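Local coordinates for protein transcriptional regulator (Streptococcus dysgalactiae, PDB 4YV9) that probably acts as a DNA-binding transcriptional regulator that senses SHP pheromone peptides in quorum sensing, at residues N190-S195 / Y206-I211; N156-F161 / Y198-H203. One frame throughout, in Å; residues are numbered along the deposited sequence.

Contact 1 (N190-S195 / Y206-I211); sequences NCLIIS and YLIEKI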
ATOM      1  N   ASN B 190      11.424  10.111 -10.920  1.00 41.18           N
ATOM      2  CA  ASN B 190      11.383  11.559 -11.153  1.00 42.17           C
ATOM      3  C   ASN B 190      12.795  12.143 -11.225  1.00 44.07           C
ATOM      4  O   ASN B 190      13.097  12.966 -12.081  1.00 41.99           O
ATOM      5  CB  ASN B 190      10.568  12.260 -10.052  1.00 41.67           C
ATOM      6  CG  ASN B 190      10.347  13.752 -10.331  1.00 55.89           C
ATOM      7  OD1 ASN B 190       9.675  14.120 -11.291  1.00 52.21           O
ATOM      8  ND2 ASN B 190      10.894  14.608  -9.473  1.00 58.06           N
ATOM      9  N   CYS B 191      13.672  11.700 -10.333  1.00 46.56           N
ATOM     10  CA  CYS B 191      15.042  12.192 -10.365  1.00 49.21           C
ATOM     11  C   CYS B 191      15.773  11.674 -11.598  1.00 48.18           C
ATOM     12  O   CYS B 191      16.559  12.400 -12.207  1.00 49.46           O
ATOM     13  CB  CYS B 191      15.808  11.793  -9.101  1.00 42.19           C
ATOM     14  SG  CYS B 191      17.333  12.743  -8.878  1.00 49.72           S
ATOM     15  N   LEU B 192      15.516  10.417 -11.951  1.00 41.63           N
ATOM     16  CA  LEU B 192      16.124   9.808 -13.130  1.00 47.14           C
ATOM     17  C   LEU B 192      15.771  10.594 -14.393  1.00 39.83           C
ATOM     18  O   LEU B 192      16.611  10.801 -15.263  1.00 42.01           O
ATOM     19  CB  LEU B 192      15.682   8.347 -13.268  1.00 47.47           C
ATOM     20  CG  LEU B 192      16.074   7.625 -14.563  1.00 43.53           C
ATOM     21  CD1 LEU B 192      17.586   7.684 -14.811  1.00 39.46           C
ATOM     22  CD2 LEU B 192      15.591   6.182 -14.569  1.00 43.06           C
ATOM     23  N   ILE B 193      14.526  11.039 -14.477  1.00 41.50           N
ATOM     24  CA  ILE B 193      14.085  11.869 -15.605  1.00 50.27           C
ATOM     25  C   ILE B 193      14.932  13.142 -15.746  1.00 52.79           C
ATOM     26  O   ILE B 193      15.385  13.483 -16.846  1.00 51.31           O
ATOM     27  CB  ILE B 193      12.584  12.230 -15.459  1.00 48.37           C
ATOM     28  CG1 ILE B 193      11.730  11.040 -15.887  1.00 50.04           C
ATOM     29  CG2 ILE B 193      12.222  13.457 -16.287  1.00 50.52           C
ATOM     30  CD1 ILE B 193      10.293  11.098 -15.387  1.00 60.50           C
ATOM     31  N   ILE B 194      15.167  13.821 -14.626  1.00 50.11           N
ATOM     32  CA  ILE B 194      15.965  15.044 -14.609  1.00 49.62           C
ATOM     33  C   ILE B 194      17.426  14.759 -14.942  1.00 50.02           C
ATOM     34  O   ILE B 194      18.074  15.515 -15.668  1.00 56.20           O
ATOM     35  CB  ILE B 194      15.874  15.739 -13.236  1.00 51.78           C
ATOM     36  CG1 ILE B 194      14.418  16.060 -12.909  1.00 57.58           C
ATOM     37  CG2 ILE B 194      16.712  17.000 -13.213  1.00 57.96           C
ATOM     38  CD1 ILE B 194      14.222  16.735 -11.573  1.00 59.23           C
ATOM     39  N   SER B 195      17.933  13.651 -14.418  1.00 54.07           N
ATOM     40  CA  SER B 195      19.316  13.258 -14.634  1.00 48.63           C
ATOM     41  C   SER B 195      19.586  12.979 -16.100  1.00 50.32           C
ATOM     42  O   SER B 195      20.644  13.329 -16.627  1.00 53.27           O
ATOM     43  CB  SER B 195      19.654  12.024 -13.797  1.00 47.69           C
ATOM     44  OG  SER B 195      19.697  12.367 -12.427  1.00 54.57           O
ATOM     45  N   TYR B 206      23.288   5.008 -11.692  1.00 50.98           N
ATOM     46  CA  TYR B 206      22.973   4.737 -10.286  1.00 51.19           C
ATOM     47  C   TYR B 206      21.468   4.559 -10.049  1.00 50.42           C
ATOM     48  O   TYR B 206      21.050   3.596  -9.417  1.00 42.15           O
ATOM     49  CB  TYR B 206      23.515   5.860  -9.385  1.00 55.69           C
ATOM     50  CG  TYR B 206      23.064   5.775  -7.927  1.00 52.60           C
ATOM     51  CD1 TYR B 206      21.850   6.322  -7.520  1.00 51.81           C
ATOM     52  CD2 TYR B 206      23.856   5.156  -6.965  1.00 57.00           C
ATOM     53  CE1 TYR B 206      21.430   6.245  -6.199  1.00 55.78           C
ATOM     54  CE2 TYR B 206      23.449   5.076  -5.636  1.00 55.64           C
ATOM     55  CZ  TYR B 206      22.232   5.625  -5.262  1.00 61.67           C
ATOM     56  OH  TYR B 206      21.802   5.554  -3.954  1.00 62.84           O
ATOM     57  N   LEU B 207      20.657   5.492 -10.556  1.00 44.54           N
ATOM     58  CA  LEU B 207      19.226   5.499 -10.277  1.00 42.42           C
ATOM     59  C   LEU B 207      18.495   4.320 -10.906  1.00 43.76           C
ATOM     60  O   LEU B 207      17.565   3.769 -10.324  1.00 38.01           O
ATOM     61  CB  LEU B 207      18.594   6.809 -10.766  1.00 38.45           C
ATOM     62  CG  LEU B 207      18.895   8.005  -9.873  1.00 45.42           C
ATOM     63  CD1 LEU B 207      18.543   9.320 -10.566  1.00 51.17           C
ATOM     64  CD2 LEU B 207      18.151   7.861  -8.557  1.00 42.80           C
ATOM     65  N   ILE B 208      18.925   3.955 -12.104  1.00 43.36           N
ATOM     66  CA  ILE B 208      18.382   2.815 -12.823  1.00 47.56           C
ATOM     67  C   ILE B 208      18.593   1.525 -12.029  1.00 46.37           C
ATOM     68  O   ILE B 208      17.673   0.723 -11.862  1.00 39.02           O
ATOM     69  CB  ILE B 208      19.044   2.706 -14.216  1.00 44.70           C
ATOM     70  CG1 ILE B 208      18.459   3.769 -15.147  1.00 40.24           C
ATOM     71  CG2 ILE B 208      18.879   1.313 -14.798  1.00 51.76           C
ATOM     72  CD1 ILE B 208      19.387   4.118 -16.319  1.00 41.34           C
ATOM     73  N   GLU B 209      19.806   1.345 -11.524  1.00 47.57           N
ATOM     74  CA  GLU B 209      20.112   0.189 -10.678  1.00 50.40           C
ATOM     75  C   GLU B 209      19.242   0.170  -9.405  1.00 48.43           C
ATOM     76  O   GLU B 209      18.681  -0.866  -9.057  1.00 43.84           O
ATOM     77  CB  GLU B 209      21.601   0.180 -10.326  1.00 49.68           C
ATOM     78  CG  GLU B 209      22.031  -0.964  -9.437  1.00 71.79           C
ATOM     79  CD  GLU B 209      21.931  -0.627  -7.959  1.00 74.77           C
ATOM     80  OE1 GLU B 209      21.803   0.571  -7.626  1.00 76.42           O
ATOM     81  OE2 GLU B 209      21.974  -1.562  -7.142  1.00 70.59           O
ATOM     82  N   LYS B 210      19.122   1.312  -8.725  1.00 48.74           N
ATOM     83  CA  LYS B 210      18.262   1.420  -7.541  1.00 42.23           C
ATOM     84  C   LYS B 210      16.796   1.137  -7.866  1.00 39.21           C
ATOM     85  O   LYS B 210      16.127   0.410  -7.140  1.00 39.05           O
ATOM     86  CB  LYS B 210      18.364   2.808  -6.902  1.00 41.49           C
ATOM     87  CG  LYS B 210      19.760   3.220  -6.479  1.00 46.69           C
ATOM     88  CD  LYS B 210      20.356   2.265  -5.448  1.00 50.92           C
ATOM     89  CE  LYS B 210      19.597   2.265  -4.143  1.00 49.12           C
ATOM     90  NZ  LYS B 210      20.269   1.320  -3.166  1.00 49.84           N
ATOM     91  N   ILE B 211      16.293   1.718  -8.950  1.00 39.01           N
ATOM     92  CA  ILE B 211      14.892   1.527  -9.317  1.00 36.04           C
ATOM     93  C   ILE B 211      14.625   0.058  -9.640  1.00 39.72           C
ATOM     94  O   ILE B 211      13.611  -0.493  -9.238  1.00 41.30           O
ATOM     95  CB  ILE B 211      14.488   2.425 -10.500  1.00 38.45           C
ATOM     96  CG1 ILE B 211      14.411   3.893 -10.045  1.00 39.34           C
ATOM     97  CG2 ILE B 211      13.130   2.006 -11.058  1.00 38.60           C
ATOM     98  CD1 ILE B 211      14.532   4.919 -11.209  1.00 36.05           C
TER

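Contact 2 (N156-F161 / Y198-H203); sequences NYNTLF and YSYFDH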
ATOM      1  N   ASN B 156      18.205  22.667  -6.055  1.00 47.28           N
ATOM      2  CA  ASN B 156      19.187  22.583  -7.132  1.00 53.01           C
ATOM      3  C   ASN B 156      19.457  21.115  -7.422  1.00 57.66           C
ATOM      4  O   ASN B 156      19.388  20.283  -6.509  1.00 48.39           O
ATOM      5  CB  ASN B 156      20.476  23.338  -6.781  1.00 64.73           C
ATOM      6  CG  ASN B 156      21.225  22.718  -5.620  1.00 77.96           C
ATOM      7  OD1 ASN B 156      20.834  22.873  -4.461  1.00 86.94           O
ATOM      8  ND2 ASN B 156      22.319  22.022  -5.921  1.00 74.67           N
ATOM      9  N   TYR B 157      19.720  20.790  -8.688  1.00 56.60           N
ATOM     10  CA  TYR B 157      19.762  19.389  -9.109  1.00 60.48           C
ATOM     11  C   TYR B 157      20.696  18.527  -8.258  1.00 60.17           C
ATOM     12  O   TYR B 157      20.358  17.394  -7.905  1.00 54.29           O
ATOM     13  CB  TYR B 157      20.185  19.250 -10.578  1.00 63.22           C
ATOM     14  CG  TYR B 157      20.568  17.819 -10.891  1.00 61.63           C
ATOM     15  CD1 TYR B 157      19.589  16.843 -11.054  1.00 61.08           C
ATOM     16  CD2 TYR B 157      21.903  17.429 -10.964  1.00 61.73           C
ATOM     17  CE1 TYR B 157      19.925  15.527 -11.310  1.00 63.54           C
ATOM     18  CE2 TYR B 157      22.248  16.113 -11.218  1.00 68.23           C
ATOM     19  CZ  TYR B 157      21.253  15.166 -11.388  1.00 65.64           C
ATOM     20  OH  TYR B 157      21.585  13.856 -11.639  1.00 66.43           O
ATOM     21  N   ASN B 158      21.880  19.041  -7.945  1.00 57.85           N
ATOM     22  CA  ASN B 158      22.833  18.219  -7.217  1.00 59.24           C
ATOM     23  C   ASN B 158      22.394  17.940  -5.791  1.00 54.66           C
ATOM     24  O   ASN B 158      22.681  16.870  -5.261  1.00 56.58           O
ATOM     25  CB  ASN B 158      24.223  18.852  -7.222  1.00 65.76           C
ATOM     26  CG  ASN B 158      25.157  18.173  -8.206  1.00 75.18           C
ATOM     27  OD1 ASN B 158      25.615  17.050  -7.969  1.00 80.42           O
ATOM     28  ND2 ASN B 158      25.437  18.842  -9.320  1.00 73.79           N
ATOM     29  N   THR B 159      21.700  18.887  -5.167  1.00 51.55           N
ATOM     30  CA  THR B 159      21.187  18.668  -3.825  1.00 50.68           C
ATOM     31  C   THR B 159      20.020  17.695  -3.902  1.00 51.38           C
ATOM     32  O   THR B 159      19.869  16.818  -3.046  1.00 47.68           O
ATOM     33  CB  THR B 159      20.743  19.980  -3.152  1.00 51.13           C
ATOM     34  OG1 THR B 159      21.880  20.835  -2.983  1.00 58.31           O
ATOM     35  CG2 THR B 159      20.108  19.709  -1.786  1.00 42.88           C
ATOM     36  N   LEU B 160      19.207  17.848  -4.942  1.00 47.08           N
ATOM     37  CA  LEU B 160      18.086  16.944  -5.176  1.00 41.98           C
ATOM     38  C   LEU B 160      18.584  15.516  -5.342  1.00 39.87           C
ATOM     39  O   LEU B 160      18.036  14.585  -4.751  1.00 41.97           O
ATOM     40  CB  LEU B 160      17.296  17.375  -6.415  1.00 48.40           C
ATOM     41  CG  LEU B 160      16.088  16.523  -6.818  1.00 48.48           C
ATOM     42  CD1 LEU B 160      15.076  16.458  -5.704  1.00 41.32           C
ATOM     43  CD2 LEU B 160      15.445  17.086  -8.078  1.00 49.49           C
ATOM     44  N   PHE B 161      19.636  15.346  -6.140  1.00 42.26           N
ATOM     45  CA  PHE B 161      20.200  14.014  -6.357  1.00 49.19           C
ATOM     46  C   PHE B 161      20.720  13.407  -5.056  1.00 48.23           C
ATOM     47  O   PHE B 161      20.496  12.229  -4.777  1.00 47.57           O
ATOM     48  CB  PHE B 161      21.324  14.056  -7.385  1.00 45.17           C
ATOM     49  CG  PHE B 161      22.047  12.749  -7.534  1.00 51.20           C
ATOM     50  CD1 PHE B 161      21.424  11.663  -8.131  1.00 52.88           C
ATOM     51  CD2 PHE B 161      23.342  12.600  -7.067  1.00 48.98           C
ATOM     52  CE1 PHE B 161      22.081  10.452  -8.260  1.00 58.85           C
ATOM     53  CE2 PHE B 161      24.006  11.395  -7.200  1.00 57.15           C
ATOM     54  CZ  PHE B 161      23.376  10.320  -7.796  1.00 58.61           C
ATOM     55  N   TYR B 198      19.472  16.406 -18.070  1.00 63.34           N
ATOM     56  CA  TYR B 198      20.691  17.170 -17.866  1.00 64.67           C
ATOM     57  C   TYR B 198      21.934  16.382 -18.279  1.00 63.56           C
ATOM     58  O   TYR B 198      23.059  16.850 -18.092  1.00 66.82           O
ATOM     59  CB  TYR B 198      20.805  17.589 -16.400  1.00 74.89           C
ATOM     60  CG  TYR B 198      19.939  18.760 -15.993  1.00 85.05           C
ATOM     61  CD1 TYR B 198      19.509  19.693 -16.927  1.00 94.17           C
ATOM     62  CD2 TYR B 198      19.566  18.943 -14.664  1.00 80.46           C
ATOM     63  CE1 TYR B 198      18.723  20.773 -16.552  1.00 96.85           C
ATOM     64  CE2 TYR B 198      18.783  20.018 -14.280  1.00 82.27           C
ATOM     65  CZ  TYR B 198      18.362  20.927 -15.228  1.00 93.70           C
ATOM     66  OH  TYR B 198      17.583  22.002 -14.854  1.00101.08           O
ATOM     67  N   SER B 199      21.725  15.188 -18.832  1.00 61.67           N
ATOM     68  CA  SER B 199      22.811  14.341 -19.334  1.00 66.40           C
ATOM     69  C   SER B 199      23.804  13.918 -18.244  1.00 64.59           C
ATOM     70  O   SER B 199      24.987  13.715 -18.521  1.00 64.89           O
ATOM     71  CB  SER B 199      23.562  15.048 -20.473  1.00 73.79           C
ATOM     72  OG  SER B 199      22.690  15.388 -21.540  1.00 78.52           O
ATOM     73  N   TYR B 200      23.319  13.790 -17.012  1.00 62.91           N
ATOM     74  CA  TYR B 200      24.110  13.217 -15.928  1.00 63.45           C
ATOM     75  C   TYR B 200      23.980  11.698 -15.959  1.00 64.81           C
ATOM     76  O   TYR B 200      23.206  11.125 -15.191  1.00 60.30           O
ATOM     77  CB  TYR B 200      23.655  13.752 -14.564  1.00 65.04           C
ATOM     78  CG  TYR B 200      24.050  15.185 -14.297  1.00 76.15           C
ATOM     79  CD1 TYR B 200      25.291  15.499 -13.756  1.00 80.93           C
ATOM     80  CD2 TYR B 200      23.181  16.226 -14.580  1.00 77.62           C
ATOM     81  CE1 TYR B 200      25.656  16.812 -13.509  1.00 83.61           C
ATOM     82  CE2 TYR B 200      23.534  17.542 -14.335  1.00 82.17           C
ATOM     83  CZ  TYR B 200      24.772  17.830 -13.803  1.00 83.08           C
ATOM     84  OH  TYR B 200      25.123  19.138 -13.563  1.00 83.13           O
ATOM     85  N   PHE B 201      24.737  11.043 -16.832  1.00 57.92           N
ATOM     86  CA  PHE B 201      24.542   9.610 -17.049  1.00 68.18           C
ATOM     87  C   PHE B 201      25.132   8.746 -15.928  1.00 65.10           C
ATOM     88  O   PHE B 201      24.749   7.586 -15.750  1.00 52.96           O
ATOM     89  CB  PHE B 201      25.118   9.225 -18.405  1.00 64.53           C
ATOM     90  CG  PHE B 201      24.453   9.941 -19.543  1.00 72.81           C
ATOM     91  CD1 PHE B 201      23.087   9.799 -19.760  1.00 76.20           C
ATOM     92  CD2 PHE B 201      25.173  10.789 -20.366  1.00 77.42           C
ATOM     93  CE1 PHE B 201      22.457  10.470 -20.796  1.00 76.39           C
ATOM     94  CE2 PHE B 201      24.553  11.461 -21.399  1.00 78.97           C
ATOM     95  CZ  PHE B 201      23.191  11.300 -21.616  1.00 76.33           C
ATOM     96  N   ASP B 202      26.061   9.330 -15.180  1.00 66.61           N
ATOM     97  CA  ASP B 202      26.543   8.754 -13.930  1.00 71.32           C
ATOM     98  C   ASP B 202      25.383   8.569 -12.963  1.00 60.16           C
ATOM     99  O   ASP B 202      25.138   7.478 -12.431  1.00 55.99           O
ATOM    100  CB  ASP B 202      27.595   9.678 -13.309  1.00 87.73           C
ATOM    101  CG  ASP B 202      27.182  11.147 -13.371  1.00 99.60           C
ATOM    102  OD1 ASP B 202      26.392  11.506 -14.280  1.00 96.64           O
ATOM    103  OD2 ASP B 202      27.632  11.939 -12.512  1.00106.83           O
ATOM    104  N   HIS B 203      24.672   9.664 -12.736  1.00 54.43           N
ATOM    105  CA  HIS B 203      23.543   9.676 -11.837  1.00 55.51           C
ATOM    106  C   HIS B 203      22.427   8.795 -12.370  1.00 52.18           C
ATOM    107  O   HIS B 203      21.795   8.064 -11.611  1.00 44.68           O
ATOM    108  CB  HIS B 203      23.058  11.105 -11.634  1.00 56.64           C
ATOM    109  CG  HIS B 203      24.049  11.976 -10.929  1.00 54.06           C
ATOM    110  ND1 HIS B 203      23.779  13.280 -10.574  1.00 57.70           N
ATOM    111  CD2 HIS B 203      25.308  11.722 -10.503  1.00 59.12           C
ATOM    112  CE1 HIS B 203      24.832  13.793  -9.965  1.00 58.90           C
ATOM    113  NE2 HIS B 203      25.774  12.869  -9.911  1.00 62.65           N
TER

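Contact 1 (N190-S195 / Y206-I211)
Leu192 reaches out of helix 179-197 onto a row formed by Leu207, Ile208 and Ile211 of helix 201-215. Its CB sits against the near end of that row, 4.1 Å from both CB and CD1 of Leu207. With CG anti to the backbone N (chi1 172°), the fork then swings past Leu207 toward the two isoleucines. CD1 comes 4.0 Å from CG1 of Ile208, while CD2 touches both, 3.8 Å from Ile208 CG1 and 3.7 Å from Ile211 CD1. Leu192 runs at a slant to both isoleucine side chains, so both of its branches are occupied and the grip is purely van der Waals.

Leu207 returns the approach with a single methyl. Its CD1 packs on the helix backbone itself, 3.5 Å from Leu192 N, with Cys191 and Ser195 beside it. Cys191 brings its SG to 4.0 Å from Leu207 CD1, and Ser195 its OG to 3.8 Å from the same methyl. That hydroxyl is not left in purely greasy surroundings: it is probably hydrogen-bonded to Tyr157 OH.

The two short segments run antiparallel, at 157°, with axes 9.7 Å apart at closest approach and Leu192 facing Leu207. This is the packing of consecutive helices in a helical hairpin, as in the TPR-like repeat domain of Rgg proteins. Leu192 is shared with the next helix, 221-236, where it touches Phe227 and Val230; Ile208 meets Tyr234 of that helix as well. From the preceding side, Thr164 of helix 157-169 touches Cys191. Asn190 and Ile193, whose side chains start away from helix 201-215, pack on a modified side chain of the bound peptide.

Contact 2 (N156-F161 / Y198-H203)
Phe161 and His203 lie flat on one another, their planes only 2° apart and their centroids separated by 3.6 Å. CG of the imidazole is set over the middle of the phenyl ring, and CB of His203 also rests over that face, as a CH-pi contact. The opposite face of the imidazole receives CD1 of Tyr200, toward its rim, so the histidine is held between two aromatic side chains. Its edge is used too: OD1 of Asn158 lies near the ring plane, 3.9 Å from His203 CE1, with the amide standing almost perpendicular to the imidazole.

Tyr157 comes to that edge from one helical turn before Phe161. Its CG is anti to the backbone N (chi1 165°), which carries the phenol out toward His203. The rings meet rim to rim, and Tyr157 OH makes a very short hydrogen bond, 2.5 Å, to His203 ND1; either atom could be the donor. The oxygen has a second partner, probably hydrogen-bonded, in Ser195 OG, and so links helices 157-169, 179-197 and 201-215.

Two more tyrosines meet Tyr157 on one side of its ring, with CB of Phe161 over the opposite face toward the rim. Tyr200 forms an offset stack, centroids 4.5 Å apart, and CE2 of Tyr157 lies over the Tyr200 face, 3.5 Å from Tyr200 CD2. Tyr198, farther out, turns its edge toward the Tyr157 face, at 86° between planes, in an offset edge-to-face pair.

Tyr198 and Tyr200 stand on either side of Ser199 in the sequence, where a Schellman motif ends helix 179-197, and Tyr200 is the N-cap of helix 201-215. The whole is an aromatic cluster at a helix-helix turn near the surface of the all-helical, TPR-like C-terminal domain.

From the N terminus, helix 157-169 comes first and opens contact 2 with residues 156-161. The chain then enters helix 179-197, where 190-195 opens contact 1, before the turn at 198-203 closes contact 2 across 36 intervening residues. A few residues later 206-211 closes contact 1, a short loop with ten residues between its segments. The two closures therefore cross rather than nest. Contact 1 joins successive helices, while contact 2 bridges helix 157-169 to helix 201-215, skipping the one between. They meet directly where Ile194 packs on Tyr157 and Ser195 O probably accepts a hydrogen bond from Tyr200 N, uniting three consecutive helices.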